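Local coordinates for protein mercuric reductase (Metallosphaera sedula, PDB 4YWO) that probably reduces mercuric ions to elemental mercury with NADPH, using bound FAD, as a homodimeric pyridine nucleotide-disulfide oxidoreductase, at residues I44-I49 with Q117-F122; P269-G274 with G305-G310; G38-L43 with Y110-L115. All blocks are in the same frame, centred on the assembly; numbering follows the deposited sequence. Where two conformers were deposited one is given.

Contact 1 of 3, residues I44-I49 with Q117-F122; sequences IGKGEI and QGEARF. With FAD (flavin-adenine dinucleotide), chain B.
K46 and E119 run side by side, pointing the same way; K46 CE lies over one face of the FAD adenine, 3.8 Å from C5A, and E119 CG stands on that same side above the exocyclic N6A. At the adenine edge A120 reads the base with its backbone: A120 N donates to N1A at 3.0 Å, and N6A returns a weak bond to A120 O. G45 CA lies at the N3A edge, nearly in the ring plane. A second flat group, the guanidinium of R121, takes E119 OE2 at its own edge, in plane, with NE to OE2 at 3.1 Å; the oxygen is met from above the carboxylate plane. K46 gets close to E119 without a salt bridge, NZ to OE1 being 4.1 Å, and a bend at chi4 (88°) turns the ammonium off the line of the chain. I44 CG2 packs on the A120 methyl at 4.0 Å. The backbones join where G118 N donates to G45 O (2.8 Å), the donor standing 41° out of the carbonyl plane, beside a CA-H...O contact from Q117 to the same oxygen. I49 CD1 meets Q117 OE1, the side chains crossing nearly at right angles. Here the parallel strands 42-45 and 114-117 finish and the residues that follow them hold the adenine, as in the Rossmann-type FAD-binding domain.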
loop_
_atom_site.group_PDB
_atom_site.type_symbol
_atom_site.label_atom_id
_atom_site.label_comp_id
_atom_site.label_asym_id
_atom_site.label_seq_id
_atom_site.Cartn_x
_atom_site.Cartn_y
_atom_site.Cartn_z
ATOM N N ILE A 44 -3.516 27.421 -23.680
ATOM C CA ILE A 44 -4.041 28.644 -23.195
ATOM C C ILE A 44 -4.581 28.454 -21.818
ATOM O O ILE A 44 -5.413 27.587 -21.642
ATOM C CB ILE A 44 -5.202 29.110 -24.110
ATOM C CG1 ILE A 44 -4.773 29.174 -25.533
ATOM C CG2 ILE A 44 -5.753 30.501 -23.641
ATOM C CD1 ILE A 44 -5.824 29.319 -26.633
ATOM N N GLY A 45 -4.182 29.233 -20.818
ATOM C CA GLY A 45 -4.701 29.112 -19.531
ATOM C C GLY A 45 -4.719 30.409 -18.757
ATOM O O GLY A 45 -4.031 31.374 -19.125
ATOM N N LYS A 46 -5.483 30.434 -17.705
ATOM C CA LYS A 46 -5.310 31.568 -16.819
ATOM C C LYS A 46 -5.106 31.100 -15.432
ATOM O O LYS A 46 -5.384 29.963 -15.133
ATOM C CB LYS A 46 -6.489 32.455 -16.990
ATOM C CG LYS A 46 -7.729 31.839 -16.476
ATOM C CD LYS A 46 -8.853 32.737 -16.808
ATOM C CE LYS A 46 -10.108 31.995 -16.600
ATOM N NZ LYS A 46 -10.471 32.183 -15.202
ATOM N N GLY A 47 -4.639 31.951 -14.570
ATOM C CA GLY A 47 -4.449 31.475 -13.217
ATOM C C GLY A 47 -3.077 30.804 -13.068
ATOM O O GLY A 47 -2.202 30.834 -13.962
ATOM N N GLU A 48 -2.833 30.299 -11.847
ATOM C CA GLU A 48 -1.557 29.659 -11.560
ATOM C C GLU A 48 -1.287 28.459 -12.459
ATOM O O GLU A 48 -2.147 27.575 -12.660
ATOM C CB GLU A 48 -1.437 29.290 -10.062
ATOM C CG GLU A 48 -1.625 30.447 -9.109
ATOM C CD GLU A 48 -1.426 30.121 -7.634
ATOM O OE1 GLU A 48 -0.435 30.658 -7.099
ATOM O OE2 GLU A 48 -2.275 29.425 -6.991
ATOM N N ILE A 49 -0.080 28.335 -12.965
ATOM C CA ILE A 49 0.315 27.191 -13.754
ATOM C C ILE A 49 0.158 25.899 -12.911
ATOM O O ILE A 49 0.427 25.845 -11.732
ATOM C CB ILE A 49 1.825 27.323 -14.183
ATOM C CG1 ILE A 49 2.046 28.564 -15.084
ATOM C CG2 ILE A 49 2.257 26.180 -15.005
ATOM C CD1 ILE A 49 1.455 28.355 -16.441
ATOM N N GLN A 117 -1.343 33.214 -21.781
ATOM C CA GLN A 117 -2.036 33.365 -20.575
ATOM C C GLN A 117 -3.205 34.316 -20.732
ATOM O O GLN A 117 -3.042 35.491 -21.087
ATOM C CB GLN A 117 -1.082 33.729 -19.410
ATOM C CG GLN A 117 -0.211 32.512 -19.093
ATOM C CD GLN A 117 0.829 32.721 -18.013
ATOM O OE1 GLN A 117 0.745 32.142 -16.912
ATOM N NE2 GLN A 117 1.844 33.517 -18.329
ATOM N N GLY A 118 -4.375 33.791 -20.492
ATOM C CA GLY A 118 -5.583 34.566 -20.614
ATOM C C GLY A 118 -6.812 33.696 -20.641
ATOM O O GLY A 118 -6.702 32.479 -20.737
ATOM N N GLU A 119 -7.993 34.334 -20.589
ATOM C CA GLU A 119 -9.291 33.667 -20.602
ATOM C C GLU A 119 -9.684 33.450 -22.062
ATOM O O GLU A 119 -9.817 34.468 -22.821
ATOM C CB GLU A 119 -10.332 34.431 -19.832
ATOM C CG GLU A 119 -11.668 33.803 -19.859
ATOM C CD GLU A 119 -12.742 34.454 -19.069
ATOM O OE1 GLU A 119 -12.918 34.046 -17.901
ATOM O OE2 GLU A 119 -13.399 35.361 -19.635
ATOM N N ALA A 120 -9.830 32.197 -22.480
ATOM C CA ALA A 120 -10.336 31.809 -23.800
ATOM C C ALA A 120 -11.831 31.667 -23.790
ATOM O O ALA A 120 -12.442 31.119 -22.833
ATOM C CB ALA A 120 -9.708 30.536 -24.317
ATOM N N ARG A 121 -12.505 32.090 -24.905
ATOM C CA ARG A 121 -13.920 31.822 -25.150
ATOM C C ARG A 121 -14.126 31.497 -26.609
ATOM O O ARG A 121 -13.471 32.141 -27.441
ATOM C CB ARG A 121 -14.795 33.070 -24.842
ATOM C CG ARG A 121 -14.777 33.446 -23.370
ATOM C CD ARG A 121 -15.615 34.667 -23.045
ATOM N NE ARG A 121 -15.724 34.750 -21.581
ATOM C CZ ARG A 121 -16.753 34.313 -20.874
ATOM N NH1 ARG A 121 -17.819 33.788 -21.446
ATOM N NH2 ARG A 121 -16.709 34.447 -19.556
ATOM N N PHE A 122 -14.980 30.530 -26.897
ATOM C CA PHE A 122 -15.238 30.126 -28.257
ATOM C C PHE A 122 -16.046 31.232 -28.981
ATOM O O PHE A 122 -16.994 31.760 -28.363
ATOM C CB PHE A 122 -15.930 28.818 -28.414
ATOM C CG PHE A 122 -14.968 27.649 -28.133
ATOM C CD1 PHE A 122 -14.824 27.222 -26.846
ATOM C CD2 PHE A 122 -14.298 27.082 -29.101
ATOM C CE1 PHE A 122 -13.944 26.169 -26.581
ATOM C CE2 PHE A 122 -13.330 26.066 -28.849
ATOM C CZ PHE A 122 -13.202 25.656 -27.547
HETATM P PA FAD B . -7.990 22.332 -13.553
HETATM O O1A FAD B . -6.632 21.883 -13.070
HETATM O O2A FAD B . -8.796 23.310 -12.731
HETATM O O5B FAD B . -7.822 22.938 -15.035
HETATM C C5B FAD B . -8.371 24.213 -15.362
HETATM C C4B FAD B . -7.239 25.199 -15.626
HETATM O O4B FAD B . -7.431 25.823 -16.899
HETATM C C3B FAD B . -7.203 26.293 -14.571
HETATM O O3B FAD B . -5.944 26.277 -13.891
HETATM C C2B FAD B . -7.377 27.603 -15.312
HETATM O O2B FAD B . -6.231 28.436 -15.110
HETATM C C1B FAD B . -7.510 27.247 -16.784
HETATM N N9A FAD B . -8.821 27.719 -17.296
HETATM C C8A FAD B . -10.021 27.461 -16.745
HETATM N N7A FAD B . -11.022 28.039 -17.457
HETATM C C5A FAD B . -10.458 28.686 -18.494
HETATM C C6A FAD B . -10.941 29.502 -19.633
HETATM N N6A FAD B . -12.262 29.747 -19.810
HETATM N N1A FAD B . -10.018 29.993 -20.491
HETATM C C2A FAD B . -8.703 29.756 -20.326
HETATM N N3A FAD B . -8.196 29.025 -19.317
HETATM C C4A FAD B . -9.007 28.472 -18.384
HETATM N N1 FAD B . -7.888 14.617 -6.755
HETATM C C2 FAD B . -7.185 13.489 -6.482
HETATM O O2 FAD B . -7.083 12.615 -7.370
HETATM N N3 FAD B . -6.592 13.272 -5.294
HETATM C C4 FAD B . -6.655 14.157 -4.292
HETATM O O4 FAD B . -6.093 13.926 -3.199
HETATM C C4X FAD B . -7.405 15.418 -4.509
HETATM N N5 FAD B . -7.515 16.362 -3.548
HETATM C C5X FAD B . -8.207 17.502 -3.776
HETATM C C6 FAD B . -8.306 18.460 -2.773
HETATM C C7 FAD B . -9.015 19.634 -2.999
HETATM C C7M FAD B . -9.122 20.670 -1.910
HETATM C C8 FAD B . -9.668 19.869 -4.313
HETATM C C8M FAD B . -10.436 21.143 -4.555
HETATM C C9 FAD B . -9.572 18.915 -5.319
HETATM C C9A FAD B . -8.863 17.741 -5.094
HETATM N N10 FAD B . -8.759 16.769 -6.108
HETATM C C10 FAD B . -8.033 15.594 -5.837
HETATM C "C1'" FAD B . -9.393 16.974 -7.412
HETATM C "C2'" FAD B . -8.336 17.383 -8.431
HETATM O "O2'" FAD B . -7.582 18.487 -7.920
HETATM C "C3'" FAD B . -8.979 17.776 -9.756
HETATM O "O3'" FAD B . -9.860 16.733 -10.188
HETATM C "C4'" FAD B . -7.920 18.021 -10.825
HETATM O "O4'" FAD B . -7.159 19.185 -10.485
HETATM C "C5'" FAD B . -8.560 18.215 -12.194
HETATM O "O5'" FAD B . -7.680 18.964 -13.030
HETATM P P FAD B . -8.228 19.669 -14.369
HETATM O O1P FAD B . -7.040 20.045 -15.223
HETATM O O2P FAD B . -9.325 18.806 -14.943
HETATM O O3P FAD B . -8.892 21.023 -13.807
#

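Contact 2 of 3, residues P269-G274 with G305-G310; sequences PNVDLG and GDVLGG. With FAD (flavin-adenine dinucleotide), chain B.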
loop_
_atom_site.group_PDB
_atom_site.type_symbol
_atom_site.label_atom_id
_atom_site.label_comp_id
_atom_site.label_asym_id
_atom_site.label_seq_id
_atom_site.Cartn_x
_atom_site.Cartn_y
_atom_site.Cartn_z
ATOM N N PRO A 269 -18.438 22.494 -12.948
ATOM C CA PRO A 269 -17.522 22.603 -14.066
ATOM C C PRO A 269 -17.446 23.997 -14.627
ATOM O O PRO A 269 -18.434 24.728 -14.671
ATOM C CB PRO A 269 -18.173 21.685 -15.086
ATOM C CG PRO A 269 -18.849 20.599 -14.277
ATOM C CD PRO A 269 -19.333 21.326 -13.094
ATOM N N ASN A 270 -16.268 24.363 -15.083
ATOM C CA ASN A 270 -15.996 25.705 -15.675
ATOM C C ASN A 270 -16.383 25.705 -17.146
ATOM O O ASN A 270 -15.584 25.475 -17.973
ATOM C CB ASN A 270 -14.542 26.050 -15.515
ATOM C CG ASN A 270 -14.163 26.393 -14.050
ATOM O OD1 ASN A 270 -15.024 26.872 -13.272
ATOM N ND2 ASN A 270 -12.895 26.137 -13.679
ATOM N N VAL A 271 -17.654 26.017 -17.428
ATOM C CA VAL A 271 -18.200 25.866 -18.760
ATOM C C VAL A 271 -18.701 27.222 -19.325
ATOM O O VAL A 271 -19.369 27.212 -20.333
ATOM C CB VAL A 271 -19.309 24.790 -18.850
ATOM C CG1 VAL A 271 -18.769 23.417 -18.530
ATOM C CG2 VAL A 271 -20.490 25.090 -17.931
ATOM N N ASP A 272 -18.296 28.286 -18.731
ATOM C CA ASP A 272 -18.636 29.652 -19.234
ATOM C C ASP A 272 -17.606 30.057 -20.305
ATOM O O ASP A 272 -16.693 30.859 -20.064
ATOM C CB ASP A 272 -18.699 30.618 -18.054
ATOM C CG ASP A 272 -19.126 32.046 -18.503
ATOM O OD1 ASP A 272 -19.594 32.190 -19.658
ATOM O OD2 ASP A 272 -18.898 33.008 -17.760
ATOM N N LEU A 273 -17.736 29.435 -21.466
ATOM C CA LEU A 273 -16.715 29.411 -22.500
ATOM C C LEU A 273 -17.235 29.738 -23.875
ATOM O O LEU A 273 -16.562 29.487 -24.888
ATOM C CB LEU A 273 -16.096 27.947 -22.631
ATOM C CG LEU A 273 -15.513 27.348 -21.364
ATOM C CD1 LEU A 273 -15.072 25.922 -21.572
ATOM C CD2 LEU A 273 -14.326 28.197 -20.879
ATOM N N GLY A 274 -18.480 30.257 -23.951
ATOM C CA GLY A 274 -19.045 30.419 -25.288
ATOM C C GLY A 274 -19.322 29.165 -26.081
ATOM O O GLY A 274 -19.223 29.139 -27.281
ATOM N N GLY A 305 -11.098 15.996 -18.002
ATOM C CA GLY A 305 -10.965 16.500 -16.654
ATOM C C GLY A 305 -12.242 16.888 -15.982
ATOM O O GLY A 305 -13.377 16.441 -16.279
ATOM N N ASP A 306 -12.127 17.769 -14.946
ATOM C CA ASP A 306 -13.253 18.084 -14.145
ATOM C C ASP A 306 -14.346 18.810 -14.910
ATOM O O ASP A 306 -15.515 18.747 -14.491
ATOM C CB ASP A 306 -12.855 19.076 -13.021
ATOM C CG ASP A 306 -12.055 18.510 -11.908
ATOM O OD1 ASP A 306 -11.744 17.318 -11.921
ATOM O OD2 ASP A 306 -11.767 19.346 -10.957
ATOM N N VAL A 307 -13.969 19.406 -16.018
ATOM C CA VAL A 307 -14.995 20.167 -16.860
ATOM C C VAL A 307 -16.061 19.188 -17.409
ATOM O O VAL A 307 -17.168 19.594 -17.787
ATOM C CB VAL A 307 -14.344 20.934 -17.992
ATOM C CG1 VAL A 307 -13.879 20.056 -19.132
ATOM C CG2 VAL A 307 -15.316 22.022 -18.574
ATOM N N LEU A 308 -15.763 17.875 -17.388
ATOM C CA LEU A 308 -16.812 16.860 -17.800
ATOM C C LEU A 308 -17.919 16.675 -16.770
ATOM O O LEU A 308 -18.983 16.116 -17.062
ATOM C CB LEU A 308 -16.122 15.529 -18.114
ATOM C CG LEU A 308 -15.102 15.598 -19.161
ATOM C CD1 LEU A 308 -14.404 14.275 -19.443
ATOM C CD2 LEU A 308 -15.589 16.093 -20.523
ATOM N N GLY A 309 -17.715 17.102 -15.533
ATOM C CA GLY A 309 -18.769 16.973 -14.548
ATOM C C GLY A 309 -18.946 15.567 -13.998
ATOM O O GLY A 309 -19.987 15.270 -13.416
ATOM N N GLY A 310 -17.942 14.734 -14.246
ATOM C CA GLY A 310 -17.902 13.292 -13.779
ATOM C C GLY A 310 -17.080 13.234 -12.493
ATOM O O GLY A 310 -17.182 14.103 -11.614
HETATM P PA FAD B . -7.990 22.332 -13.553
HETATM O O1A FAD B . -6.632 21.883 -13.070
HETATM O O2A FAD B . -8.796 23.310 -12.731
HETATM O O5B FAD B . -7.822 22.938 -15.035
HETATM C C5B FAD B . -8.371 24.213 -15.362
HETATM C C4B FAD B . -7.239 25.199 -15.626
HETATM O O4B FAD B . -7.431 25.823 -16.899
HETATM C C3B FAD B . -7.203 26.293 -14.571
HETATM O O3B FAD B . -5.944 26.277 -13.891
HETATM C C2B FAD B . -7.377 27.603 -15.312
HETATM O O2B FAD B . -6.231 28.436 -15.110
HETATM C C1B FAD B . -7.510 27.247 -16.784
HETATM N N9A FAD B . -8.821 27.719 -17.296
HETATM C C8A FAD B . -10.021 27.461 -16.745
HETATM N N7A FAD B . -11.022 28.039 -17.457
HETATM C C5A FAD B . -10.458 28.686 -18.494
HETATM C C6A FAD B . -10.941 29.502 -19.633
HETATM N N6A FAD B . -12.262 29.747 -19.810
HETATM N N1A FAD B . -10.018 29.993 -20.491
HETATM C C2A FAD B . -8.703 29.756 -20.326
HETATM N N3A FAD B . -8.196 29.025 -19.317
HETATM C C4A FAD B . -9.007 28.472 -18.384
HETATM N N1 FAD B . -7.888 14.617 -6.755
HETATM C C2 FAD B . -7.185 13.489 -6.482
HETATM O O2 FAD B . -7.083 12.615 -7.370
HETATM N N3 FAD B . -6.592 13.272 -5.294
HETATM C C4 FAD B . -6.655 14.157 -4.292
HETATM O O4 FAD B . -6.093 13.926 -3.199
HETATM C C4X FAD B . -7.405 15.418 -4.509
HETATM N N5 FAD B . -7.515 16.362 -3.548
HETATM C C5X FAD B . -8.207 17.502 -3.776
HETATM C C6 FAD B . -8.306 18.460 -2.773
HETATM C C7 FAD B . -9.015 19.634 -2.999
HETATM C C7M FAD B . -9.122 20.670 -1.910
HETATM C C8 FAD B . -9.668 19.869 -4.313
HETATM C C8M FAD B . -10.436 21.143 -4.555
HETATM C C9 FAD B . -9.572 18.915 -5.319
HETATM C C9A FAD B . -8.863 17.741 -5.094
HETATM N N10 FAD B . -8.759 16.769 -6.108
HETATM C C10 FAD B . -8.033 15.594 -5.837
HETATM C "C1'" FAD B . -9.393 16.974 -7.412
HETATM C "C2'" FAD B . -8.336 17.383 -8.431
HETATM O "O2'" FAD B . -7.582 18.487 -7.920
HETATM C "C3'" FAD B . -8.979 17.776 -9.756
HETATM O "O3'" FAD B . -9.860 16.733 -10.188
HETATM C "C4'" FAD B . -7.920 18.021 -10.825
HETATM O "O4'" FAD B . -7.159 19.185 -10.485
HETATM C "C5'" FAD B . -8.560 18.215 -12.194
HETATM O "O5'" FAD B . -7.680 18.964 -13.030
HETATM P P FAD B . -8.228 19.669 -14.369
HETATM O O1P FAD B . -7.040 20.045 -15.223
HETATM O O2P FAD B . -9.325 18.806 -14.943
HETATM O O3P FAD B . -8.892 21.023 -13.807
#
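P269 and V307 carry most of this contact, which is van der Waals packing with no hydrogen bond between the two segments. The proline ring lies against the short 3-10 turn: its CB rests on V307 O at 3.6 Å, and its CG reaches G309 CA, also at 3.6 Å, with D306 O close by. V307 turns CG2, the branch lying anti to its backbone N, against both N270 O at 3.5 Å and V271 CG1 at 3.7 Å.

Polar bonds act within each segment or to residues around it. G309 N to D306 O (2.9 Å) and L308 N to G305 O tie up the 3-10 turn, while N270 and D272 each centre an inverse gamma turn. OD1 of the N270 side chain is hydrogen-bonded to S147, and the N270 backbone O to T144.

Cofactor bonds come from D306. Its backbone N donates to phosphate oxygen O2P of FAD at 3.0 Å and 161°, and its OD1 accepts the ribityl hydroxyl O3' at 2.6 Å; S146 holds the second oxygen, OD2, which gives each carboxylate oxygen a partner. This matches the Gly-Asp motif by which the family grips FAD.

In the fold, 269-274 leaves strand 267-269. The loop 305-310 comes after strand 301-303, outermost of the five-stranded parallel sheet within the chain, and leads toward helix 314-330.

Contact 3 of 3, residues G38-L43 with Y110-L115; sequences GVKPVL and YYDVEL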
loop_
_atom_site.group_PDB
_atom_site.type_symbol
_atom_site.label_atom_id
_atom_site.label_comp_id
_atom_site.label_asym_id
_atom_site.label_seq_id
_atom_site.Cartn_x
_atom_site.Cartn_y
_atom_site.Cartn_z
ATOM N N GLY A 38 4.245 14.560 -32.102
ATOM C CA GLY A 38 4.908 15.416 -33.083
ATOM C C GLY A 38 4.231 16.750 -33.377
ATOM O O GLY A 38 4.464 17.367 -34.383
ATOM N N VAL A 39 3.375 17.207 -32.477
ATOM C CA VAL A 39 2.655 18.459 -32.633
ATOM C C VAL A 39 3.026 19.457 -31.525
ATOM O O VAL A 39 3.041 19.120 -30.337
ATOM C CB VAL A 39 1.093 18.161 -32.583
ATOM C CG1 VAL A 39 0.301 19.452 -32.453
ATOM C CG2 VAL A 39 0.636 17.345 -33.813
ATOM N N LYS A 40 3.261 20.687 -31.910
ATOM C CA LYS A 40 3.455 21.790 -31.025
ATOM C C LYS A 40 2.088 22.471 -30.788
ATOM O O LYS A 40 1.567 23.208 -31.627
ATOM C CB LYS A 40 4.419 22.790 -31.587
ATOM C CG LYS A 40 4.722 23.908 -30.628
ATOM C CD LYS A 40 5.468 24.991 -31.366
ATOM C CE LYS A 40 5.605 26.208 -30.511
ATOM N NZ LYS A 40 6.544 27.127 -31.205
ATOM N N PRO A 41 1.500 22.243 -29.601
ATOM C CA PRO A 41 0.190 22.836 -29.401
ATOM C C PRO A 41 0.222 24.222 -28.930
ATOM O O PRO A 41 1.237 24.702 -28.395
ATOM C CB PRO A 41 -0.417 21.957 -28.263
ATOM C CG PRO A 41 0.778 21.441 -27.505
ATOM C CD PRO A 41 1.964 21.415 -28.480
ATOM N N VAL A 42 -0.910 24.919 -29.033
ATOM C CA VAL A 42 -1.074 26.165 -28.375
ATOM C C VAL A 42 -1.759 25.785 -27.041
ATOM O O VAL A 42 -2.713 25.020 -27.035
ATOM C CB VAL A 42 -2.009 27.114 -29.153
ATOM C CG1 VAL A 42 -2.161 28.384 -28.375
ATOM C CG2 VAL A 42 -1.483 27.374 -30.545
ATOM N N LEU A 43 -1.250 26.299 -25.947
ATOM C CA LEU A 43 -1.788 25.999 -24.591
ATOM C C LEU A 43 -2.212 27.298 -23.969
ATOM O O LEU A 43 -1.384 28.270 -23.826
ATOM C CB LEU A 43 -0.677 25.326 -23.753
ATOM C CG LEU A 43 -1.043 25.033 -22.287
ATOM C CD1 LEU A 43 -2.156 24.043 -22.213
ATOM C CD2 LEU A 43 0.191 24.459 -21.606
ATOM N N TYR A 110 10.989 22.333 -21.242
ATOM C CA TYR A 110 11.366 21.088 -21.837
ATOM C C TYR A 110 10.536 20.700 -23.072
ATOM O O TYR A 110 11.049 20.212 -24.043
ATOM C CB TYR A 110 11.325 19.967 -20.791
ATOM C CG TYR A 110 11.787 18.724 -21.432
ATOM C CD1 TYR A 110 13.110 18.628 -21.895
ATOM C CD2 TYR A 110 10.917 17.681 -21.680
ATOM C CE1 TYR A 110 13.527 17.511 -22.566
ATOM C CE2 TYR A 110 11.334 16.548 -22.338
ATOM C CZ TYR A 110 12.643 16.485 -22.777
ATOM O OH TYR A 110 13.052 15.380 -23.427
ATOM N N TYR A 111 9.230 20.907 -23.030
ATOM C CA TYR A 111 8.395 20.490 -24.134
ATOM C C TYR A 111 8.200 21.691 -25.041
ATOM O O TYR A 111 8.514 22.816 -24.705
ATOM C CB TYR A 111 7.059 19.962 -23.624
ATOM C CG TYR A 111 7.134 18.645 -22.996
ATOM C CD1 TYR A 111 7.194 17.489 -23.774
ATOM C CD2 TYR A 111 7.216 18.518 -21.638
ATOM C CE1 TYR A 111 7.262 16.282 -23.227
ATOM C CE2 TYR A 111 7.294 17.272 -21.059
ATOM C CZ TYR A 111 7.348 16.177 -21.853
ATOM O OH TYR A 111 7.424 14.948 -21.370
ATOM N N ASP A 112 7.677 21.445 -26.248
ATOM C CA ASP A 112 7.536 22.495 -27.239
ATOM C C ASP A 112 5.988 22.968 -27.209
ATOM O O ASP A 112 5.129 22.172 -27.403
ATOM C CB ASP A 112 7.854 21.855 -28.606
ATOM C CG ASP A 112 8.008 22.847 -29.704
ATOM O OD1 ASP A 112 8.399 24.007 -29.453
ATOM O OD2 ASP A 112 7.737 22.453 -30.866
ATOM N N VAL A 113 5.757 24.230 -27.057
ATOM C CA VAL A 113 4.385 24.750 -26.779
ATOM C C VAL A 113 4.333 26.231 -26.967
ATOM O O VAL A 113 5.271 26.932 -26.664
ATOM C CB VAL A 113 3.981 24.371 -25.326
ATOM C CG1 VAL A 113 4.974 24.879 -24.303
ATOM C CG2 VAL A 113 2.615 24.992 -24.928
ATOM N N GLU A 114 3.254 26.757 -27.520
ATOM C CA GLU A 114 3.048 28.148 -27.519
ATOM C C GLU A 114 2.093 28.437 -26.388
ATOM O O GLU A 114 0.915 28.098 -26.487
ATOM C CB GLU A 114 2.411 28.551 -28.857
ATOM C CG GLU A 114 1.879 29.961 -28.948
ATOM C CD GLU A 114 1.416 30.254 -30.372
ATOM O OE1 GLU A 114 1.644 29.412 -31.257
ATOM O OE2 GLU A 114 0.813 31.303 -30.613
ATOM N N LEU A 115 2.606 29.019 -25.330
ATOM C CA LEU A 115 1.813 29.304 -24.169
ATOM C C LEU A 115 1.163 30.703 -24.280
ATOM O O LEU A 115 1.820 31.702 -24.493
ATOM C CB LEU A 115 2.681 29.254 -22.953
ATOM C CG LEU A 115 2.064 29.551 -21.632
ATOM C CD1 LEU A 115 1.106 28.461 -21.239
ATOM C CD2 LEU A 115 3.163 29.707 -20.603
#
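V42 pairs with E114 and L43 with L115 as parallel neighbours in the five-stranded sheet of the Rossmann-type FAD domain, strand 114-117 being outermost within the chain. Two backbone hydrogen bonds hold them: E114 N to P41 O, 3.0 Å and lying in the carbonyl plane, and L43 N to E114 O, 2.9 Å and nearly straight at 170°. CA-H...O contacts from V113, V42 and L115 fill in between.

Apolar packing is led by L43. V113 CG2 presses on L43 CB at 3.5 Å, while CD2 of L43 runs beside CD1 of L115 at 4.1 Å; Y23, and L108 from helix 87-110, touch both leucines. On the face of V42 and E114 the side chains lie parallel, with V42 CG2 3.8 Å from E114 OE1.

A pair of opposite charges sits where the chains enter the sheet. K40 is fully extended, CG anti to the backbone N (chi1 -176°), and D112 crosses it at about a right angle. The carboxylate meets the aliphatic shaft rather than the ammonium: D112 OD2 sits 3.4 Å from K40 CG, whereas K40 NZ stays 4.0 Å from D112 OD1, beyond a salt bridge.

Overall arrangement
Contacts 1 and 3 follow the same two neighbouring strands, 42-45 and 114-117. Both are partly buried, their centres about 22 Å (contact 1) and 27 Å (contact 3) from the chain centre, and each has a loose lysine-acid pair. Contact 3 is the entry, with regular strand pairing and leucines; contact 1 is the exit, where pairing gives way to residues that hold a nucleotide base. Contact 2 is buried, its centre about 15 Å from the chain centre, lacks strand pairing, and reaches the FAD phosphate and ribityl chain. It meets contact 1 through the R121-D272 salt bridge and a probable hydrogen bond from F122 N to L273 O. Contacts 2 and 3 do not touch.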